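Side-chain contact in hypothetical lipoprotein ymcC (Escherichia coli K12, PDB 2IN5), which is of unknown function but, as a lipoprotein homologous to a group 4 capsule protein, may have a role in capsule polysaccharide export or assembly at the cell envelope: residues A67-H72 against V190-L195. Residues are numbered along the deposited sequence; the frame is centred on the assembly and turned at random.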
loop_
_atom_site.group_PDB
_atom_site.type_symbol
_atom_site.label_atom_id
_atom_site.label_comp_id
_atom_site.label_asym_id
_atom_site.label_seq_id
_atom_site.Cartn_x
_atom_site.Cartn_y
_atom_site.Cartn_z
ATOM N N ALA A 67 3.471 9.075 -8.928
ATOM C CA ALA A 67 4.799 8.659 -8.512
ATOM C C ALA A 67 4.600 8.456 -7.014
ATOM O O ALA A 67 3.708 9.070 -6.428
ATOM C CB ALA A 67 5.810 9.759 -8.769
HETATM N N MSE A 68 5.411 7.609 -6.387
HETATM C CA MSE A 68 5.244 7.349 -4.963
HETATM C C MSE A 68 6.460 7.638 -4.102
HETATM O O MSE A 68 7.590 7.461 -4.530
HETATM C CB MSE A 68 4.809 5.899 -4.758
HETATM C CG MSE A 68 4.758 5.469 -3.301
HETATM SE SE MSE A 68 3.817 3.794 -3.033
HETATM C CE MSE A 68 5.292 2.578 -3.325
ATOM N N LEU A 69 6.210 8.097 -2.881
ATOM C CA LEU A 69 7.271 8.387 -1.922
ATOM C C LEU A 69 6.975 7.594 -0.660
ATOM O O LEU A 69 5.842 7.594 -0.188
ATOM C CB LEU A 69 7.320 9.877 -1.585
ATOM C CG LEU A 69 8.350 10.678 -2.368
ATOM C CD1 LEU A 69 7.812 11.005 -3.743
ATOM C CD2 LEU A 69 8.675 11.934 -1.606
ATOM N N VAL A 70 7.973 6.910 -0.114
ATOM C CA VAL A 70 7.754 6.124 1.100
ATOM C C VAL A 70 8.578 6.707 2.227
ATOM O O VAL A 70 9.777 6.907 2.102
ATOM C CB VAL A 70 8.133 4.659 0.884
ATOM C CG1 VAL A 70 7.905 3.852 2.171
ATOM C CG2 VAL A 70 7.302 4.104 -0.263
ATOM N N THR A 71 7.932 6.984 3.342
ATOM C CA THR A 71 8.655 7.593 4.438
ATOM C C THR A 71 8.193 7.096 5.794
ATOM O O THR A 71 7.203 6.379 5.915
ATOM C CB THR A 71 8.431 9.126 4.452
ATOM O OG1 THR A 71 7.086 9.385 4.872
ATOM C CG2 THR A 71 8.656 9.733 3.080
ATOM N N HIS A 72 8.951 7.475 6.806
ATOM C CA HIS A 72 8.568 7.207 8.169
ATOM C C HIS A 72 9.061 8.401 8.963
ATOM O O HIS A 72 10.266 8.631 9.099
ATOM C CB HIS A 72 9.143 5.925 8.752
ATOM C CG HIS A 72 8.686 5.699 10.158
ATOM N ND1 HIS A 72 9.280 6.323 11.236
ATOM C CD2 HIS A 72 7.592 5.071 10.646
ATOM C CE1 HIS A 72 8.568 6.094 12.322
ATOM N NE2 HIS A 72 7.537 5.339 11.991
ATOM N N VAL A 190 16.358 16.430 -1.236
ATOM C CA VAL A 190 14.923 16.291 -1.127
ATOM C C VAL A 190 14.418 17.171 0.005
ATOM O O VAL A 190 14.989 17.181 1.097
ATOM C CB VAL A 190 14.550 14.823 -0.834
ATOM C CG1 VAL A 190 13.047 14.671 -0.712
ATOM C CG2 VAL A 190 15.091 13.927 -1.931
ATOM N N GLU A 191 13.355 17.921 -0.263
ATOM C CA GLU A 191 12.755 18.805 0.738
ATOM C C GLU A 191 11.297 18.422 0.891
ATOM O O GLU A 191 10.582 18.291 -0.100
ATOM C CB GLU A 191 12.847 20.269 0.294
ATOM C CG GLU A 191 14.253 20.833 0.197
ATOM C CD GLU A 191 14.257 22.294 -0.237
ATOM O OE1 GLU A 191 13.572 23.113 0.420
ATOM O OE2 GLU A 191 14.948 22.625 -1.231
HETATM N N MSE A 192 10.857 18.239 2.129
HETATM C CA MSE A 192 9.472 17.871 2.381
HETATM C C MSE A 192 8.858 18.697 3.503
HETATM O O MSE A 192 9.471 18.882 4.555
HETATM C CB MSE A 192 9.376 16.391 2.736
HETATM C CG MSE A 192 9.935 15.480 1.665
HETATM SE SE MSE A 192 9.574 13.622 2.035
HETATM C CE MSE A 192 11.107 13.311 3.170
ATOM N N THR A 193 7.650 19.196 3.261
ATOM C CA THR A 193 6.928 19.988 4.247
ATOM C C THR A 193 5.573 19.320 4.447
ATOM O O THR A 193 4.785 19.195 3.511
ATOM C CB THR A 193 6.744 21.458 3.781
ATOM O OG1 THR A 193 8.028 22.072 3.619
ATOM C CG2 THR A 193 5.962 22.257 4.818
ATOM N N PHE A 194 5.317 18.870 5.669
ATOM C CA PHE A 194 4.069 18.193 5.983
ATOM C C PHE A 194 3.049 19.187 6.486
ATOM O O PHE A 194 3.185 19.732 7.574
ATOM C CB PHE A 194 4.349 17.096 7.000
ATOM C CG PHE A 194 5.449 16.189 6.580
ATOM C CD1 PHE A 194 6.770 16.590 6.692
ATOM C CD2 PHE A 194 5.167 14.973 5.985
ATOM C CE1 PHE A 194 7.802 15.792 6.211
ATOM C CE2 PHE A 194 6.194 14.161 5.498
ATOM C CZ PHE A 194 7.508 14.573 5.611
ATOM N N LEU A 195 2.027 19.408 5.664
ATOM C CA LEU A 195 0.985 20.382 5.931
ATOM C C LEU A 195 -0.028 20.090 7.015
ATOM O O LEU A 195 -0.365 20.975 7.800
ATOM C CB LEU A 195 0.226 20.700 4.643
ATOM C CG LEU A 195 0.962 21.366 3.473
ATOM C CD1 LEU A 195 1.726 22.603 3.934
ATOM C CD2 LEU A 195 1.907 20.378 2.863
#
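No flat group lies between Met192 and the two side chains it touches, Leu69 and Thr71. The nearest ring in the two segments is that of Phe194, further along the same strand as Met192. Its rim atom CE2 comes within 4.9 Å of Thr71 OG1, so it is a neighbour and not a stacking partner. The contact itself is made of aliphatic groups and selenium; Met192 is a selenomethionine. Its SE lies 4.1 Å from Leu69 CD2 and also 4.1 Å from Thr71 CG2. Leu69 CD2 and Thr71 CG2 are 5.2 Å apart, and the selenium touches both. Leu69 and Met192 run past each other in opposite directions. Thr71 and Met192 meet tip to tip. Met192 bends at chi3 (-86°), so its selenium meets Thr71 CG2 and CE heads aside, 4.3 Å from that methyl. Thr71 divides its two branches: CG2 packs on Met192, while OG1 is hydrogen-bonded to Trp61 NE1 on the adjoining strand. Leu69 also touches Leu39. Strands 58-62, 47-55 and 36-41 separate the two segments in strand order. The strands therefore curl round, and strands 68-72 and 189-194 face each other across a buried interior. With CA atoms no nearer than 10.5 Å, side chains alone bridge them. The join is apolar, held by dispersion and burial, and the one polar branch is satisfied elsewhere.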